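Local coordinates for metallo-beta-lactamase domain-containing protein (Enterococcus faecalis, PDB 2AZ4), which binds two zinc ions in a metallo-beta-lactamase fold and, judging from its family, may act as an RNA-binding exonuclease, at residues Ile162-Ala174 / Asp189-Phe203. Numbering follows the deposited sequence.
Sequences IVPVDHDAYGASA and DLRLHGHNREETLAF. With ZN (zinc ion), chain C; ZN (zinc ion), chain D.
Asp166 and Arg191 join the loop that leaves strand 162-164 to the one that leads into helix 197-203, the helix segment running roughly antiparallel to the strand segment (142° between N-to-C directions), with Arg191 N bonded to Asp166 O at 2.9 Å. The Asp166 carboxylate takes two bonds of its own, one to each oxygen. Arg191 NE reaches Asp166 OD1 in a salt bridge of 2.9 Å, coming from above the carboxylate plane, the flat groups 55° apart, while Gly194 N meets the syn lone pair of OD2 at 2.8 Å. With CG anti to the backbone N (chi1 166°), this carboxylate swings into the bend 191-197. Asp166 N donates to Thr200 OG1, and that hydroxyl in turn donates to Arg191 O (2.7 Å), tying the first helical turn to both loops. Arg191 NH2 forms a second salt bridge with Glu237, and NH1 bonds to Ser380 O. These are two metal-binding loops of the metallo-beta-lactamase fold: His167 NE2 binds one zinc, and Asp189 OD2 bridges that zinc (2.4 Å) and the second (2.2 Å); His92, His94, Asp96, His97, His404 and waters, one shared by both metals, complete the sites. Asp189 CB makes a CH-pi contact over one imidazole face, and Gly381 O holds His167 ND1, probably helping fix the ring's rotation. The Phe203 ring takes Val163 CG1 at its edge and Ala174 CB obliquely, while Val165 CG2 lies 3.8 Å from Phe203 CG.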
ATOM      1  N   ILE A 162      -2.346  -0.939 -17.094  1.00 18.70           N
ATOM      2  CA  ILE A 162      -1.864  -0.702 -15.734  1.00 17.97           C
ATOM      3  C   ILE A 162      -1.034   0.578 -15.694  1.00 16.84           C
ATOM      4  O   ILE A 162       0.039   0.679 -16.281  1.00 16.90           O
ATOM      5  CB  ILE A 162      -1.130  -1.941 -15.155  1.00 17.33           C
ATOM      6  CG1 ILE A 162      -0.750  -1.721 -13.694  1.00 18.07           C
ATOM      7  CG2 ILE A 162       0.064  -2.332 -16.020  1.00 19.19           C
ATOM      8  CD1 ILE A 162      -0.564  -3.035 -12.908  1.00 19.09           C
ATOM      9  N   VAL A 163      -1.539   1.564 -14.986  1.00 16.46           N
ATOM     10  CA  VAL A 163      -1.021   2.912 -15.138  1.00 15.75           C
ATOM     11  C   VAL A 163      -0.470   3.335 -13.796  1.00 16.00           C
ATOM     12  O   VAL A 163      -1.195   3.237 -12.826  1.00 17.18           O
ATOM     13  CB  VAL A 163      -2.188   3.877 -15.537  1.00 16.22           C
ATOM     14  CG1 VAL A 163      -1.703   5.326 -15.615  1.00 13.90           C
ATOM     15  CG2 VAL A 163      -2.820   3.446 -16.900  1.00 14.62           C
ATOM     16  N   PRO A 164       0.775   3.851 -13.745  1.00 15.95           N
ATOM     17  CA  PRO A 164       1.394   4.286 -12.488  1.00 16.37           C
ATOM     18  C   PRO A 164       0.685   5.498 -11.913  1.00 17.02           C
ATOM     19  O   PRO A 164       0.258   6.415 -12.654  1.00 17.42           O
ATOM     20  CB  PRO A 164       2.824   4.645 -12.896  1.00 15.62           C
ATOM     21  CG  PRO A 164       2.692   5.041 -14.365  1.00 15.18           C
ATOM     22  CD  PRO A 164       1.687   4.055 -14.891  1.00 15.68           C
ATOM     23  N   VAL A 165       0.570   5.492 -10.599  1.00 16.53           N
ATOM     24  CA  VAL A 165      -0.107   6.529  -9.887  1.00 18.20           C
ATOM     25  C   VAL A 165       0.731   6.879  -8.653  1.00 18.64           C
ATOM     26  O   VAL A 165       1.438   6.021  -8.141  1.00 18.22           O
ATOM     27  CB  VAL A 165      -1.517   5.998  -9.599  1.00 18.44           C
ATOM     28  CG1 VAL A 165      -1.771   5.694  -8.140  1.00 19.62           C
ATOM     29  CG2 VAL A 165      -2.572   6.769 -10.376  1.00 19.05           C
ATOM     30  N   ASP A 166       0.667   8.135  -8.204  1.00 18.60           N
ATOM     31  CA  ASP A 166       1.448   8.613  -7.066  1.00 19.59           C
ATOM     32  C   ASP A 166       0.767   8.109  -5.770  1.00 19.37           C
ATOM     33  O   ASP A 166      -0.417   8.362  -5.534  1.00 18.32           O
ATOM     34  CB  ASP A 166       1.532  10.153  -7.184  1.00 20.45           C
ATOM     35  CG  ASP A 166       2.017  10.877  -5.923  1.00 24.58           C
ATOM     36  OD1 ASP A 166       2.523  10.236  -4.967  1.00 28.39           O
ATOM     37  OD2 ASP A 166       1.853  12.143  -5.894  1.00 24.80           O
ATOM     38  N   HIS A 167       1.506   7.334  -4.980  1.00 18.18           N
ATOM     39  CA  HIS A 167       1.019   6.817  -3.683  1.00 17.67           C
ATOM     40  C   HIS A 167       2.272   6.570  -2.814  1.00 17.94           C
ATOM     41  O   HIS A 167       3.388   6.574  -3.321  1.00 19.14           O
ATOM     42  CB  HIS A 167       0.161   5.550  -3.906  1.00 16.51           C
ATOM     43  CG  HIS A 167      -0.492   5.007  -2.664  1.00 14.88           C
ATOM     44  ND1 HIS A 167      -1.170   5.796  -1.761  1.00 12.25           N
ATOM     45  CD2 HIS A 167      -0.600   3.736  -2.201  1.00 13.20           C
ATOM     46  CE1 HIS A 167      -1.628   5.044  -0.773  1.00 10.39           C
ATOM     47  NE2 HIS A 167      -1.311   3.788  -1.022  1.00 13.43           N
ATOM     48  N   ASP A 168       2.113   6.399  -1.514  1.00 17.63           N
ATOM     49  CA  ASP A 168       3.270   6.174  -0.656  1.00 16.92           C
ATOM     50  C   ASP A 168       3.810   4.736  -0.741  1.00 16.54           C
ATOM     51  O   ASP A 168       4.804   4.442  -0.095  1.00 15.93           O
ATOM     52  CB  ASP A 168       3.008   6.613   0.804  1.00 15.60           C
ATOM     53  CG  ASP A 168       1.858   5.871   1.445  1.00 15.69           C
ATOM     54  OD1 ASP A 168       1.089   5.258   0.698  1.00 15.56           O
ATOM     55  OD2 ASP A 168       1.706   5.881   2.701  1.00 15.10           O
ATOM     56  N   ALA A 169       3.138   3.846  -1.494  1.00 15.99           N
ATOM     57  CA  ALA A 169       3.734   2.567  -1.892  1.00 15.87           C
ATOM     58  C   ALA A 169       4.336   2.782  -3.266  1.00 16.05           C
ATOM     59  O   ALA A 169       3.618   3.163  -4.204  1.00 16.86           O
ATOM     60  CB  ALA A 169       2.697   1.430  -1.968  1.00 15.08           C
ATOM     61  N   TYR A 170       5.639   2.568  -3.384  1.00 16.49           N
ATOM     62  CA  TYR A 170       6.312   2.619  -4.683  1.00 17.08           C
ATOM     63  C   TYR A 170       5.747   1.514  -5.585  1.00 16.55           C
ATOM     64  O   TYR A 170       5.425   0.433  -5.110  1.00 15.80           O
ATOM     65  CB  TYR A 170       7.833   2.477  -4.518  1.00 19.50           C
ATOM     66  CG  TYR A 170       8.595   2.790  -5.792  1.00 21.59           C
ATOM     67  CD1 TYR A 170       8.647   4.097  -6.290  1.00 24.07           C
ATOM     68  CD2 TYR A 170       9.254   1.783  -6.498  1.00 24.23           C
ATOM     69  CE1 TYR A 170       9.337   4.394  -7.473  1.00 26.44           C
ATOM     70  CE2 TYR A 170       9.950   2.069  -7.696  1.00 24.81           C
ATOM     71  CZ  TYR A 170       9.982   3.369  -8.161  1.00 25.18           C
ATOM     72  OH  TYR A 170      10.665   3.672  -9.321  1.00 27.41           O
ATOM     73  N   GLY A 171       5.597   1.813  -6.873  1.00 16.10           N
ATOM     74  CA  GLY A 171       5.018   0.886  -7.838  1.00 16.23           C
ATOM     75  C   GLY A 171       3.498   0.812  -7.891  1.00 15.46           C
ATOM     76  O   GLY A 171       2.929  -0.086  -8.531  1.00 16.55           O
ATOM     77  N   ALA A 172       2.843   1.761  -7.228  1.00 15.33           N
ATOM     78  CA  ALA A 172       1.379   1.836  -7.153  1.00 14.85           C
ATOM     79  C   ALA A 172       0.801   2.173  -8.512  1.00 14.87           C
ATOM     80  O   ALA A 172       1.404   2.954  -9.267  1.00 14.16           O
ATOM     81  CB  ALA A 172       0.936   2.885  -6.132  1.00 14.50           C
ATOM     82  N   SER A 173      -0.362   1.580  -8.814  1.00 14.57           N
ATOM     83  CA  SER A 173      -0.998   1.752 -10.118  1.00 15.34           C
ATOM     84  C   SER A 173      -2.523   1.864 -10.021  1.00 15.83           C
ATOM     85  O   SER A 173      -3.117   1.589  -8.956  1.00 16.11           O
ATOM     86  CB  SER A 173      -0.641   0.587 -11.029  1.00 16.00           C
ATOM     87  OG  SER A 173      -1.184  -0.620 -10.513  1.00 16.59           O
ATOM     88  N   ALA A 174      -3.115   2.307 -11.130  1.00 16.15           N
ATOM     89  CA  ALA A 174      -4.551   2.334 -11.370  1.00 16.41           C
ATOM     90  C   ALA A 174      -4.811   1.473 -12.609  1.00 16.76           C
ATOM     91  O   ALA A 174      -3.875   1.131 -13.361  1.00 16.87           O
ATOM     92  CB  ALA A 174      -5.011   3.768 -11.615  1.00 16.44           C
ATOM     93  N   ASP A 189      -5.226   3.226  -4.759  1.00 17.48           N
ATOM     94  CA  ASP A 189      -4.937   4.318  -3.837  1.00 17.26           C
ATOM     95  C   ASP A 189      -4.034   5.319  -4.525  1.00 16.79           C
ATOM     96  O   ASP A 189      -3.141   4.910  -5.269  1.00 16.43           O
ATOM     97  CB  ASP A 189      -4.187   3.774  -2.626  1.00 16.46           C
ATOM     98  CG  ASP A 189      -5.056   3.003  -1.685  1.00 16.33           C
ATOM     99  OD1 ASP A 189      -6.272   2.825  -1.926  1.00 16.74           O
ATOM    100  OD2 ASP A 189      -4.513   2.570  -0.663  1.00 13.45           O
ATOM    101  N   LEU A 190      -4.241   6.618  -4.259  1.00 16.80           N
ATOM    102  CA  LEU A 190      -3.505   7.689  -4.942  1.00 16.86           C
ATOM    103  C   LEU A 190      -3.577   9.081  -4.314  1.00 16.16           C
ATOM    104  O   LEU A 190      -4.432   9.371  -3.497  1.00 16.16           O
ATOM    105  CB  LEU A 190      -3.878   7.830  -6.417  1.00 17.30           C
ATOM    106  CG  LEU A 190      -5.280   7.788  -7.046  1.00 19.41           C
ATOM    107  CD1 LEU A 190      -6.500   8.035  -6.169  1.00 17.52           C
ATOM    108  CD2 LEU A 190      -5.323   8.603  -8.304  1.00 17.82           C
ATOM    109  N   ARG A 191      -2.671   9.945  -4.746  1.00 16.06           N
ATOM    110  CA  ARG A 191      -2.553  11.299  -4.180  1.00 16.17           C
ATOM    111  C   ARG A 191      -1.949  12.210  -5.232  1.00 16.36           C
ATOM    112  O   ARG A 191      -1.541  11.743  -6.300  1.00 16.99           O
ATOM    113  CB  ARG A 191      -1.671  11.275  -2.914  1.00 15.22           C
ATOM    114  CG  ARG A 191      -0.238  10.788  -3.190  1.00 15.37           C
ATOM    115  CD  ARG A 191       0.645  10.842  -1.943  1.00 16.98           C
ATOM    116  NE  ARG A 191       1.933  10.186  -2.161  1.00 17.62           N
ATOM    117  CZ  ARG A 191       2.880  10.039  -1.236  1.00 16.85           C
ATOM    118  NH1 ARG A 191       2.696  10.485  -0.010  1.00 15.08           N
ATOM    119  NH2 ARG A 191       4.017   9.434  -1.545  1.00 16.17           N
ATOM    120  N   LEU A 192      -1.869  13.501  -4.915  1.00 16.84           N
ATOM    121  CA  LEU A 192      -1.288  14.497  -5.805  1.00 17.28           C
ATOM    122  C   LEU A 192      -0.158  15.293  -5.138  1.00 18.27           C
ATOM    123  O   LEU A 192       0.308  16.306  -5.694  1.00 19.13           O
ATOM    124  CB  LEU A 192      -2.391  15.469  -6.271  1.00 17.25           C
ATOM    125  CG  LEU A 192      -3.258  15.024  -7.467  1.00 15.56           C
ATOM    126  CD1 LEU A 192      -4.392  16.013  -7.720  1.00 17.54           C
ATOM    127  CD2 LEU A 192      -2.386  14.892  -8.721  1.00 16.87           C
ATOM    128  N   HIS A 193       0.278  14.851  -3.960  1.00 17.62           N
ATOM    129  CA  HIS A 193       1.340  15.542  -3.233  1.00 18.18           C
ATOM    130  C   HIS A 193       2.583  14.665  -2.942  1.00 18.27           C
ATOM    131  O   HIS A 193       3.377  14.977  -2.057  1.00 17.48           O
ATOM    132  CB  HIS A 193       0.779  16.143  -1.933  1.00 18.04           C
ATOM    133  CG  HIS A 193       0.374  15.120  -0.921  1.00 19.58           C
ATOM    134  ND1 HIS A 193      -0.877  14.540  -0.898  1.00 20.08           N
ATOM    135  CD2 HIS A 193       1.064  14.560   0.104  1.00 20.61           C
ATOM    136  CE1 HIS A 193      -0.946  13.679   0.101  1.00 19.97           C
ATOM    137  NE2 HIS A 193       0.217  13.674   0.725  1.00 20.92           N
ATOM    138  N   GLY A 194       2.745  13.571  -3.675  1.00 18.68           N
ATOM    139  CA  GLY A 194       3.858  12.634  -3.427  1.00 19.10           C
ATOM    140  C   GLY A 194       5.119  12.926  -4.225  1.00 19.96           C
ATOM    141  O   GLY A 194       5.377  14.073  -4.606  1.00 20.26           O
ATOM    142  N   HIS A 195       5.914  11.884  -4.455  1.00 20.67           N
ATOM    143  CA  HIS A 195       7.171  12.001  -5.181  1.00 22.31           C
ATOM    144  C   HIS A 195       6.934  12.287  -6.656  1.00 23.39           C
ATOM    145  O   HIS A 195       7.755  12.938  -7.301  1.00 24.71           O
ATOM    146  CB  HIS A 195       8.006  10.712  -5.061  1.00 22.24           C
ATOM    147  CG  HIS A 195       8.163  10.222  -3.649  1.00 22.27           C
ATOM    148  ND1 HIS A 195       9.026  10.811  -2.750  1.00 20.94           N
ATOM    149  CD2 HIS A 195       7.548   9.212  -2.982  1.00 22.00           C
ATOM    150  CE1 HIS A 195       8.946  10.174  -1.593  1.00 21.17           C
ATOM    151  NE2 HIS A 195       8.046   9.206  -1.704  1.00 20.96           N
ATOM    152  N   ASN A 196       5.832  11.782  -7.192  1.00 23.28           N
ATOM    153  CA  ASN A 196       5.592  11.876  -8.619  1.00 23.84           C
ATOM    154  C   ASN A 196       4.165  12.326  -8.913  1.00 22.72           C
ATOM    155  O   ASN A 196       3.394  11.563  -9.467  1.00 21.85           O
ATOM    156  CB  ASN A 196       5.876  10.519  -9.292  1.00 24.84           C
ATOM    157  CG  ASN A 196       7.335  10.046  -9.115  1.00 28.93           C
ATOM    158  OD1 ASN A 196       8.269  10.595  -9.730  1.00 33.30           O
ATOM    159  ND2 ASN A 196       7.526   8.988  -8.311  1.00 31.34           N
ATOM    160  N   ARG A 197       3.815  13.557  -8.538  1.00 22.05           N
ATOM    161  CA  ARG A 197       2.444  14.055  -8.750  1.00 22.68           C
ATOM    162  C   ARG A 197       1.995  13.965 -10.230  1.00 22.25           C
ATOM    163  O   ARG A 197       0.813  13.734 -10.542  1.00 21.82           O
ATOM    164  CB  ARG A 197       2.286  15.462  -8.150  1.00 22.98           C
ATOM    165  CG  ARG A 197       2.016  16.615  -9.102  1.00 24.46           C
ATOM    166  CD  ARG A 197       1.908  17.940  -8.340  1.00 24.02           C
ATOM    167  NE  ARG A 197       0.913  18.831  -8.940  1.00 27.47           N
ATOM    168  CZ  ARG A 197      -0.276  19.114  -8.394  1.00 28.01           C
ATOM    169  NH1 ARG A 197      -1.102  19.934  -9.026  1.00 28.67           N
ATOM    170  NH2 ARG A 197      -0.632  18.617  -7.201  1.00 27.72           N
ATOM    171  N   GLU A 198       2.958  14.081 -11.135  1.00 22.24           N
ATOM    172  CA  GLU A 198       2.695  14.043 -12.567  1.00 21.79           C
ATOM    173  C   GLU A 198       2.206  12.673 -13.046  1.00 21.66           C
ATOM    174  O   GLU A 198       1.508  12.601 -14.055  1.00 20.73           O
ATOM    175  CB  GLU A 198       3.940  14.460 -13.350  1.00 21.98           C
ATOM    176  CG  GLU A 198       4.387  15.907 -13.132  1.00 23.69           C
ATOM    177  CD  GLU A 198       4.884  16.215 -11.711  1.00 24.24           C
ATOM    178  OE1 GLU A 198       5.539  15.348 -11.056  1.00 22.94           O
ATOM    179  OE2 GLU A 198       4.626  17.355 -11.255  1.00 24.40           O
ATOM    180  N   GLU A 199       2.543  11.593 -12.336  1.00 21.22           N
ATOM    181  CA  GLU A 199       1.981  10.276 -12.714  1.00 22.00           C
ATOM    182  C   GLU A 199       0.488  10.230 -12.460  1.00 20.49           C
ATOM    183  O   GLU A 199      -0.241   9.648 -13.252  1.00 21.00           O
ATOM    184  CB  GLU A 199       2.610   9.101 -11.969  1.00 21.32           C
ATOM    185  CG  GLU A 199       4.078   8.918 -12.112  1.00 24.02           C
ATOM    186  CD  GLU A 199       4.562   7.716 -11.293  1.00 25.60           C
ATOM    187  OE1 GLU A 199       4.022   7.471 -10.187  1.00 30.45           O
ATOM    188  OE2 GLU A 199       5.464   7.006 -11.762  1.00 31.44           O
ATOM    189  N   THR A 200       0.040  10.821 -11.352  1.00 20.29           N
ATOM    190  CA  THR A 200      -1.395  10.911 -11.065  1.00 19.79           C
ATOM    191  C   THR A 200      -2.058  11.802 -12.136  1.00 20.00           C
ATOM    192  O   THR A 200      -3.098  11.440 -12.693  1.00 18.01           O
ATOM    193  CB  THR A 200      -1.706  11.408  -9.635  1.00 20.25           C
ATOM    194  OG1 THR A 200      -1.270  10.429  -8.675  1.00 21.78           O
ATOM    195  CG2 THR A 200      -3.229  11.632  -9.418  1.00 18.81           C
ATOM    196  N   LEU A 201      -1.444  12.948 -12.422  1.00 19.19           N
ATOM    197  CA  LEU A 201      -1.950  13.835 -13.480  1.00 19.84           C
ATOM    198  C   LEU A 201      -2.071  13.125 -14.830  1.00 19.73           C
ATOM    199  O   LEU A 201      -3.110  13.232 -15.477  1.00 20.42           O
ATOM    200  CB  LEU A 201      -1.077  15.081 -13.630  1.00 19.37           C
ATOM    201  CG  LEU A 201      -1.136  16.043 -12.438  1.00 19.88           C
ATOM    202  CD1 LEU A 201      -0.300  17.292 -12.762  1.00 21.06           C
ATOM    203  CD2 LEU A 201      -2.585  16.441 -12.110  1.00 21.75           C
ATOM    204  N   ALA A 202      -1.016  12.417 -15.245  1.00 20.09           N
ATOM    205  CA  ALA A 202      -1.037  11.643 -16.482  1.00 20.75           C
ATOM    206  C   ALA A 202      -2.118  10.571 -16.458  1.00 20.71           C
ATOM    207  O   ALA A 202      -2.717  10.265 -17.498  1.00 21.50           O
ATOM    208  CB  ALA A 202       0.323  11.027 -16.757  1.00 21.38           C
ATOM    209  N   PHE A 203      -2.388  10.013 -15.282  1.00 19.83           N
ATOM    210  CA  PHE A 203      -3.440   9.020 -15.130  1.00 20.06           C
ATOM    211  C   PHE A 203      -4.820   9.641 -15.401  1.00 21.00           C
ATOM    212  O   PHE A 203      -5.651   9.047 -16.073  1.00 20.01           O
ATOM    213  CB  PHE A 203      -3.411   8.421 -13.708  1.00 19.64           C
ATOM    214  CG  PHE A 203      -4.733   7.876 -13.259  1.00 20.16           C
ATOM    215  CD1 PHE A 203      -5.250   6.710 -13.826  1.00 19.66           C
ATOM    216  CD2 PHE A 203      -5.478   8.540 -12.291  1.00 17.88           C
ATOM    217  CE1 PHE A 203      -6.497   6.206 -13.420  1.00 18.44           C
ATOM    218  CE2 PHE A 203      -6.716   8.057 -11.884  1.00 18.77           C
ATOM    219  CZ  PHE A 203      -7.222   6.877 -12.453  1.00 19.23           C
TER
HETATM  220 ZN    ZN C 601      -2.271   2.052  -0.008  1.00 23.71          ZN
HETATM  221 ZN    ZN D 602      -5.590   1.139   0.697  1.00 27.73          ZN
HETATM  222  O   HOH W   1       0.582   7.775 -14.773  1.00 16.53           O
HETATM  223  O   HOH W   2      -2.701   2.383  -6.195  1.00 14.12           O
HETATM  224  O   HOH W   3      -2.748   3.115   1.850  1.00 18.85           O
HETATM  225  O   HOH W   4      -3.428   0.700   1.467  1.00 18.61           O
HETATM  226  O   HOH W   5      -5.376   2.682   2.444  1.00 22.69           O